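Local coordinates for tRNA (guanosine(18)-2'-O)-methyltransferase (Aquifex aeolicus, PDB 1ZJR), which catalyses the transfer of a methyl group from S-adenosyl-L-methionine to the 2'-oxygen of guanosine 18 in a subset of tRNAs, at residues F29-K34 against Q130-E135; A102-K107 against E135-A140. All coordinates share one frame; numbering follows the deposited sequence.

Contact 1 of 2, residues F29-K34 against Q130-E135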
ATOM      1  N   PHE A  29      -3.614   0.048   2.833  1.00 24.76           N
ATOM      2  CA  PHE A  29      -3.977   0.461   4.182  1.00 24.73           C
ATOM      3  C   PHE A  29      -3.464  -0.621   5.128  1.00 23.61           C
ATOM      4  O   PHE A  29      -3.871  -1.778   5.019  1.00 22.50           O
ATOM      5  CB  PHE A  29      -5.498   0.569   4.317  1.00 24.12           C
ATOM      6  CG  PHE A  29      -5.950   1.251   5.585  1.00 28.66           C
ATOM      7  CD1 PHE A  29      -6.436   2.554   5.550  1.00 29.27           C
ATOM      8  CD2 PHE A  29      -5.859   0.599   6.815  1.00 29.39           C
ATOM      9  CE1 PHE A  29      -6.827   3.207   6.722  1.00 29.84           C
ATOM     10  CE2 PHE A  29      -6.248   1.244   7.995  1.00 32.02           C
ATOM     11  CZ  PHE A  29      -6.733   2.554   7.946  1.00 31.07           C
ATOM     12  N   ALA A  30      -2.564  -0.243   6.033  1.00 23.18           N
ATOM     13  CA  ALA A  30      -1.991  -1.170   7.003  1.00 25.13           C
ATOM     14  C   ALA A  30      -2.800  -1.053   8.289  1.00 25.40           C
ATOM     15  O   ALA A  30      -2.763  -0.032   8.978  1.00 25.83           O
ATOM     16  CB  ALA A  30      -0.529  -0.827   7.266  1.00 25.73           C
ATOM     17  N   ASP A  31      -3.532  -2.112   8.604  1.00 27.14           N
ATOM     18  CA  ASP A  31      -4.382  -2.114   9.779  1.00 26.76           C
ATOM     19  C   ASP A  31      -3.721  -2.750  10.983  1.00 26.91           C
ATOM     20  O   ASP A  31      -3.690  -3.971  11.114  1.00 27.91           O
ATOM     21  CB  ASP A  31      -5.700  -2.831   9.473  1.00 26.17           C
ATOM     22  CG  ASP A  31      -6.568  -2.993  10.705  1.00 27.51           C
ATOM     23  OD1 ASP A  31      -6.533  -2.095  11.567  1.00 27.91           O
ATOM     24  OD2 ASP A  31      -7.287  -4.006  10.808  1.00 28.28           O
ATOM     25  N   ASN A  32      -3.181  -1.899  11.849  1.00 27.81           N
ATOM     26  CA  ASN A  32      -2.534  -2.327  13.078  1.00 28.29           C
ATOM     27  C   ASN A  32      -1.408  -3.338  12.888  1.00 30.02           C
ATOM     28  O   ASN A  32      -1.412  -4.410  13.504  1.00 29.56           O
ATOM     29  CB  ASN A  32      -3.593  -2.887  14.039  1.00 29.08           C
ATOM     30  CG  ASN A  32      -3.085  -3.006  15.464  1.00 30.44           C
ATOM     31  OD1 ASN A  32      -2.111  -2.353  15.845  1.00 30.29           O
ATOM     32  ND2 ASN A  32      -3.754  -3.831  16.264  1.00 32.96           N
ATOM     33  N   VAL A  33      -0.434  -3.000  12.042  1.00 30.74           N
ATOM     34  CA  VAL A  33       0.705  -3.890  11.830  1.00 31.85           C
ATOM     35  C   VAL A  33       1.581  -3.818  13.075  1.00 36.43           C
ATOM     36  O   VAL A  33       2.058  -2.749  13.454  1.00 37.07           O
ATOM     37  CB  VAL A  33       1.523  -3.480  10.584  1.00 30.63           C
ATOM     38  CG1 VAL A  33       2.887  -4.165  10.596  1.00 29.51           C
ATOM     39  CG2 VAL A  33       0.760  -3.878   9.329  1.00 29.83           C
ATOM     40  N   LYS A  34       1.785  -4.974  13.696  1.00 40.33           N
ATOM     41  CA  LYS A  34       2.559  -5.102  14.926  1.00 46.44           C
ATOM     42  C   LYS A  34       3.927  -4.426  15.008  1.00 46.34           C
ATOM     43  O   LYS A  34       4.045  -3.325  15.549  1.00 49.38           O
ATOM     44  CB  LYS A  34       2.712  -6.587  15.277  1.00 48.97           C
ATOM     45  CG  LYS A  34       2.125  -6.978  16.627  1.00 53.93           C
ATOM     46  CD  LYS A  34       2.841  -6.269  17.767  1.00 56.89           C
ATOM     47  CE  LYS A  34       2.300  -6.698  19.124  1.00 58.14           C
ATOM     48  NZ  LYS A  34       2.989  -5.987  20.240  1.00 58.04           N
ATOM     49  N   GLN A 130      -7.997 -12.023  12.434  1.00 29.72           N
ATOM     50  CA  GLN A 130      -8.273 -12.589  11.115  1.00 30.73           C
ATOM     51  C   GLN A 130      -7.740 -11.724   9.967  1.00 30.15           C
ATOM     52  O   GLN A 130      -8.219 -11.811   8.837  1.00 32.05           O
ATOM     53  CB  GLN A 130      -9.782 -12.813  10.958  1.00 32.25           C
ATOM     54  CG  GLN A 130     -10.341 -13.818  11.965  1.00 34.60           C
ATOM     55  CD  GLN A 130     -11.831 -14.058  11.808  1.00 35.72           C
ATOM     56  OE1 GLN A 130     -12.278 -14.716  10.867  1.00 35.25           O
ATOM     57  NE2 GLN A 130     -12.608 -13.514  12.730  1.00 34.48           N
ATOM     58  N   GLY A 131      -6.728 -10.914  10.258  1.00 29.85           N
ATOM     59  CA  GLY A 131      -6.153 -10.045   9.243  1.00 28.03           C
ATOM     60  C   GLY A 131      -6.534  -8.620   9.583  1.00 26.79           C
ATOM     61  O   GLY A 131      -5.825  -7.932  10.323  1.00 26.61           O
ATOM     62  N   VAL A 132      -7.655  -8.169   9.035  1.00 26.88           N
ATOM     63  CA  VAL A 132      -8.152  -6.836   9.329  1.00 27.38           C
ATOM     64  C   VAL A 132      -9.160  -7.005  10.465  1.00 28.32           C
ATOM     65  O   VAL A 132      -9.547  -8.124  10.803  1.00 28.20           O
ATOM     66  CB  VAL A 132      -8.869  -6.202   8.112  1.00 26.64           C
ATOM     67  CG1 VAL A 132      -7.884  -6.053   6.941  1.00 26.95           C
ATOM     68  CG2 VAL A 132     -10.066  -7.057   7.705  1.00 26.73           C
ATOM     69  N   SER A 133      -9.581  -5.897  11.055  1.00 28.68           N
ATOM     70  CA  SER A 133     -10.549  -5.955  12.143  1.00 29.91           C
ATOM     71  C   SER A 133     -11.939  -6.253  11.593  1.00 31.14           C
ATOM     72  O   SER A 133     -12.182  -6.145  10.390  1.00 29.56           O
ATOM     73  CB  SER A 133     -10.582  -4.618  12.873  1.00 29.11           C
ATOM     74  OG  SER A 133     -10.949  -3.587  11.972  1.00 29.38           O
ATOM     75  N   PRO A 134     -12.869  -6.662  12.470  1.00 31.62           N
ATOM     76  CA  PRO A 134     -14.226  -6.954  12.008  1.00 31.70           C
ATOM     77  C   PRO A 134     -14.892  -5.658  11.538  1.00 31.37           C
ATOM     78  O   PRO A 134     -15.741  -5.673  10.644  1.00 31.19           O
ATOM     79  CB  PRO A 134     -14.896  -7.536  13.252  1.00 32.27           C
ATOM     80  CG  PRO A 134     -13.754  -8.214  13.952  1.00 32.98           C
ATOM     81  CD  PRO A 134     -12.656  -7.178  13.834  1.00 31.63           C
ATOM     82  N   GLU A 135     -14.502  -4.542  12.149  1.00 30.86           N
ATOM     83  CA  GLU A 135     -15.053  -3.238  11.791  1.00 31.51           C
ATOM     84  C   GLU A 135     -14.730  -2.935  10.330  1.00 33.17           C
ATOM     85  O   GLU A 135     -15.582  -2.463   9.573  1.00 30.59           O
ATOM     86  CB  GLU A 135     -14.469  -2.138  12.682  1.00 32.16           C
ATOM     87  CG  GLU A 135     -14.940  -2.147  14.141  1.00 34.29           C
ATOM     88  CD  GLU A 135     -14.417  -3.333  14.950  1.00 35.96           C
ATOM     89  OE1 GLU A 135     -13.211  -3.640  14.867  1.00 34.21           O
ATOM     90  OE2 GLU A 135     -15.215  -3.950  15.688  1.00 36.43           O
TER
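D31 and V132 bring the two backbones nearest to each other, with D31 CA 6.1 Å from V132 CA. One segment is the C-terminal end of a β-strand that runs into a loop after D31; the other is a loop that turns into a helix at P134. No backbone-to-backbone bond joins them, and the gap is spanned by one side chain.

That side chain is D31. Its carboxylate is extended from the strand, CG anti to the backbone N (chi1 174°), and only one of its oxygens does the touching. OD2 of D31 accepts a hydrogen bond from S133 N at 3.0 Å. The nitrogen meets the oxygen almost in line with its C-O bond, yet the N-H itself is bent away, with an angle of 135° at the hydrogen. The same oxygen packs against the loop just before: V132 CA is 3.3 Å from D31 OD2, and V132 CB lies at 3.8 Å. S133 is the N-cap of helix 134-137; its OG, 3.9 Å from D31 OD2, bonds I136 N instead, so the residue gives its backbone N-H to the aspartate while its hydroxyl caps the helix.

Strand 26-31 is flanked in the parallel sheet by strands 51-57 and 121-126: A30 makes backbone bonds with Y55 and Y57, D31 with V125. Y57 and E128 also touch the D31 side chain, and helix 36-49 packs on A30 through F39.

Contact 2 of 2, residues A102-K107 against E135-A140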
ATOM      1  N   ALA A 102     -10.011  -6.578   1.457  1.00 28.72           N
ATOM      2  CA  ALA A 102      -9.410  -6.862   2.753  1.00 28.15           C
ATOM      3  C   ALA A 102      -9.052  -8.317   3.003  1.00 27.59           C
ATOM      4  O   ALA A 102      -9.805  -9.225   2.664  1.00 26.75           O
ATOM      5  CB  ALA A 102     -10.335  -6.373   3.857  1.00 28.58           C
ATOM      6  N   THR A 103      -7.889  -8.532   3.610  1.00 28.12           N
ATOM      7  CA  THR A 103      -7.450  -9.881   3.942  1.00 27.10           C
ATOM      8  C   THR A 103      -8.276 -10.291   5.155  1.00 27.43           C
ATOM      9  O   THR A 103      -8.191  -9.665   6.213  1.00 27.75           O
ATOM     10  CB  THR A 103      -5.968  -9.913   4.335  1.00 26.67           C
ATOM     11  OG1 THR A 103      -5.752  -8.992   5.414  1.00 27.45           O
ATOM     12  CG2 THR A 103      -5.094  -9.527   3.146  1.00 26.04           C
ATOM     13  N   TRP A 104      -9.075 -11.338   4.994  1.00 29.16           N
ATOM     14  CA  TRP A 104      -9.934 -11.830   6.069  1.00 30.11           C
ATOM     15  C   TRP A 104      -9.788 -13.348   6.119  1.00 30.45           C
ATOM     16  O   TRP A 104     -10.123 -14.045   5.160  1.00 29.44           O
ATOM     17  CB  TRP A 104     -11.387 -11.413   5.781  1.00 30.14           C
ATOM     18  CG  TRP A 104     -12.388 -11.813   6.835  1.00 31.91           C
ATOM     19  CD1 TRP A 104     -13.359 -12.762   6.717  1.00 33.27           C
ATOM     20  CD2 TRP A 104     -12.513 -11.271   8.160  1.00 30.63           C
ATOM     21  NE1 TRP A 104     -14.086 -12.847   7.885  1.00 34.11           N
ATOM     22  CE2 TRP A 104     -13.588 -11.945   8.787  1.00 32.15           C
ATOM     23  CE3 TRP A 104     -11.824 -10.283   8.876  1.00 30.54           C
ATOM     24  CZ2 TRP A 104     -13.990 -11.664  10.100  1.00 30.40           C
ATOM     25  CZ3 TRP A 104     -12.224 -10.002  10.183  1.00 30.47           C
ATOM     26  CH2 TRP A 104     -13.299 -10.694  10.781  1.00 30.57           C
ATOM     27  N   LEU A 105      -9.268 -13.849   7.234  1.00 32.62           N
ATOM     28  CA  LEU A 105      -9.037 -15.281   7.403  1.00 37.17           C
ATOM     29  C   LEU A 105     -10.358 -15.974   7.700  1.00 39.20           C
ATOM     30  O   LEU A 105     -10.800 -16.043   8.847  1.00 39.20           O
ATOM     31  CB  LEU A 105      -8.030 -15.513   8.538  1.00 37.87           C
ATOM     32  CG  LEU A 105      -7.273 -16.843   8.580  1.00 42.26           C
ATOM     33  CD1 LEU A 105      -6.513 -17.053   7.269  1.00 40.19           C
ATOM     34  CD2 LEU A 105      -6.302 -16.830   9.757  1.00 39.97           C
ATOM     35  N   SER A 106     -10.985 -16.484   6.648  1.00 40.41           N
ATOM     36  CA  SER A 106     -12.269 -17.151   6.777  1.00 44.72           C
ATOM     37  C   SER A 106     -12.524 -18.029   5.559  1.00 45.26           C
ATOM     38  O   SER A 106     -12.044 -17.738   4.462  1.00 44.45           O
ATOM     39  CB  SER A 106     -13.373 -16.101   6.906  1.00 45.19           C
ATOM     40  OG  SER A 106     -14.646 -16.701   7.016  1.00 51.90           O
ATOM     41  N   LYS A 107     -13.278 -19.107   5.752  1.00 46.28           N
ATOM     42  CA  LYS A 107     -13.585 -20.010   4.651  1.00 46.99           C
ATOM     43  C   LYS A 107     -14.522 -19.347   3.649  1.00 45.63           C
ATOM     44  O   LYS A 107     -14.689 -19.829   2.530  1.00 46.38           O
ATOM     45  CB  LYS A 107     -14.206 -21.309   5.182  1.00 50.34           C
ATOM     46  CG  LYS A 107     -13.211 -22.230   5.893  1.00 54.46           C
ATOM     47  CD  LYS A 107     -12.578 -21.553   7.104  1.00 57.38           C
ATOM     48  CE  LYS A 107     -11.555 -22.450   7.793  1.00 59.28           C
ATOM     49  NZ  LYS A 107     -10.384 -22.757   6.923  1.00 61.27           N
ATOM     50  N   GLU A 135     -14.502  -4.542  12.149  1.00 30.86           N
ATOM     51  CA  GLU A 135     -15.053  -3.238  11.791  1.00 31.51           C
ATOM     52  C   GLU A 135     -14.730  -2.935  10.330  1.00 33.17           C
ATOM     53  O   GLU A 135     -15.582  -2.463   9.573  1.00 30.59           O
ATOM     54  CB  GLU A 135     -14.469  -2.138  12.682  1.00 32.16           C
ATOM     55  CG  GLU A 135     -14.940  -2.147  14.141  1.00 34.29           C
ATOM     56  CD  GLU A 135     -14.417  -3.333  14.950  1.00 35.96           C
ATOM     57  OE1 GLU A 135     -13.211  -3.640  14.867  1.00 34.21           O
ATOM     58  OE2 GLU A 135     -15.215  -3.950  15.688  1.00 36.43           O
ATOM     59  N   ILE A 136     -13.496  -3.221   9.934  1.00 31.34           N
ATOM     60  CA  ILE A 136     -13.073  -2.978   8.563  1.00 31.42           C
ATOM     61  C   ILE A 136     -13.688  -3.952   7.559  1.00 31.36           C
ATOM     62  O   ILE A 136     -14.187  -3.537   6.514  1.00 30.26           O
ATOM     63  CB  ILE A 136     -11.525  -3.037   8.445  1.00 30.45           C
ATOM     64  CG1 ILE A 136     -10.908  -1.831   9.159  1.00 30.98           C
ATOM     65  CG2 ILE A 136     -11.109  -3.076   6.978  1.00 30.10           C
ATOM     66  CD1 ILE A 136      -9.379  -1.821   9.168  1.00 30.17           C
ATOM     67  N   VAL A 137     -13.671  -5.243   7.872  1.00 29.64           N
ATOM     68  CA  VAL A 137     -14.205  -6.223   6.944  1.00 32.17           C
ATOM     69  C   VAL A 137     -15.688  -5.992   6.646  1.00 34.86           C
ATOM     70  O   VAL A 137     -16.175  -6.364   5.580  1.00 32.67           O
ATOM     71  CB  VAL A 137     -13.979  -7.677   7.452  1.00 32.02           C
ATOM     72  CG1 VAL A 137     -15.075  -8.093   8.429  1.00 32.20           C
ATOM     73  CG2 VAL A 137     -13.913  -8.629   6.267  1.00 31.03           C
ATOM     74  N   GLU A 138     -16.392  -5.359   7.579  1.00 36.81           N
ATOM     75  CA  GLU A 138     -17.814  -5.076   7.404  1.00 40.74           C
ATOM     76  C   GLU A 138     -18.103  -4.166   6.214  1.00 40.86           C
ATOM     77  O   GLU A 138     -19.187  -4.225   5.635  1.00 41.57           O
ATOM     78  CB  GLU A 138     -18.387  -4.440   8.671  1.00 44.58           C
ATOM     79  CG  GLU A 138     -18.526  -5.399   9.838  1.00 51.09           C
ATOM     80  CD  GLU A 138     -19.533  -6.503   9.571  1.00 54.70           C
ATOM     81  OE1 GLU A 138     -19.366  -7.243   8.578  1.00 57.92           O
ATOM     82  OE2 GLU A 138     -20.494  -6.632  10.359  1.00 57.57           O
ATOM     83  N   ILE A 139     -17.135  -3.331   5.847  1.00 39.90           N
ATOM     84  CA  ILE A 139     -17.314  -2.409   4.732  1.00 41.03           C
ATOM     85  C   ILE A 139     -16.561  -2.818   3.463  1.00 39.90           C
ATOM     86  O   ILE A 139     -16.623  -2.126   2.449  1.00 39.65           O
ATOM     87  CB  ILE A 139     -16.873  -0.981   5.132  1.00 44.60           C
ATOM     88  CG1 ILE A 139     -17.328   0.021   4.071  1.00 48.57           C
ATOM     89  CG2 ILE A 139     -15.351  -0.919   5.293  1.00 43.64           C
ATOM     90  CD1 ILE A 139     -18.834   0.092   3.904  1.00 50.69           C
ATOM     91  N   ALA A 140     -15.863  -3.946   3.514  1.00 38.59           N
ATOM     92  CA  ALA A 140     -15.091  -4.416   2.366  1.00 36.72           C
ATOM     93  C   ALA A 140     -15.947  -4.903   1.198  1.00 36.00           C
ATOM     94  O   ALA A 140     -17.035  -5.436   1.393  1.00 36.65           O
ATOM     95  CB  ALA A 140     -14.145  -5.532   2.802  1.00 34.97           C
TER
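W104 holds its indole between V137 on one face and Q130 CB on the other, 3.8 Å from W104 CZ3; V132 O comes to the CZ3 edge, 3.3 Å from that atom. CG2 of V137 sits towards the rim, 3.5 Å from W104 CD2. CG1 stands over the six-membered ring, 3.8 Å from its centroid and 7° off the normal, a CH-pi contact. The isopropyl group thus lies along one face, and the two side chains cross at about a right angle. At the ring's edge, NE1 makes a weak hydrogen bond to E108.

A chi1 of -178° carries CG of W104 to the side opposite its own nitrogen, bringing the ring over to V137. With an alanine in place of W104, the V137 methyls and Q130 CB would probably lose the flat group they press against from its two faces.

Two residues before W104, A102 CB meets CB of A140, the last residue of the type I turn that starts at V137, at 4.0 Å. T103, predicted to bind S-adenosyl-L-methionine, points its side chain away from 135-140. The turn leads into strand 142-145, which pairs with A102 and W104: a helix-to-strand connection lying against neighbouring strand 99-103 in the SPOUT methyltransferase sheet.

How the contacts relate
From the N terminus, strand 26-31 supplies the first half of contact 1, and strand 99-103 with its following loop supplies the first half of contact 2. The chain then passes through strand 121-126 and returns at 130-135 to close contact 1 across 95 intervening residues; it continues directly into 135-140, closing contact 2 over only 27. The segments alternate, so the two loops cross, and E135 belongs to both. Short helix 134-137 is thereby tied to two strands of one parallel sheet that flank strand 121-126. The contacts also touch directly: V132 N probably bonds T103 O, Q130 O probably bonds L105 N, and I136 CD1 packs on D31.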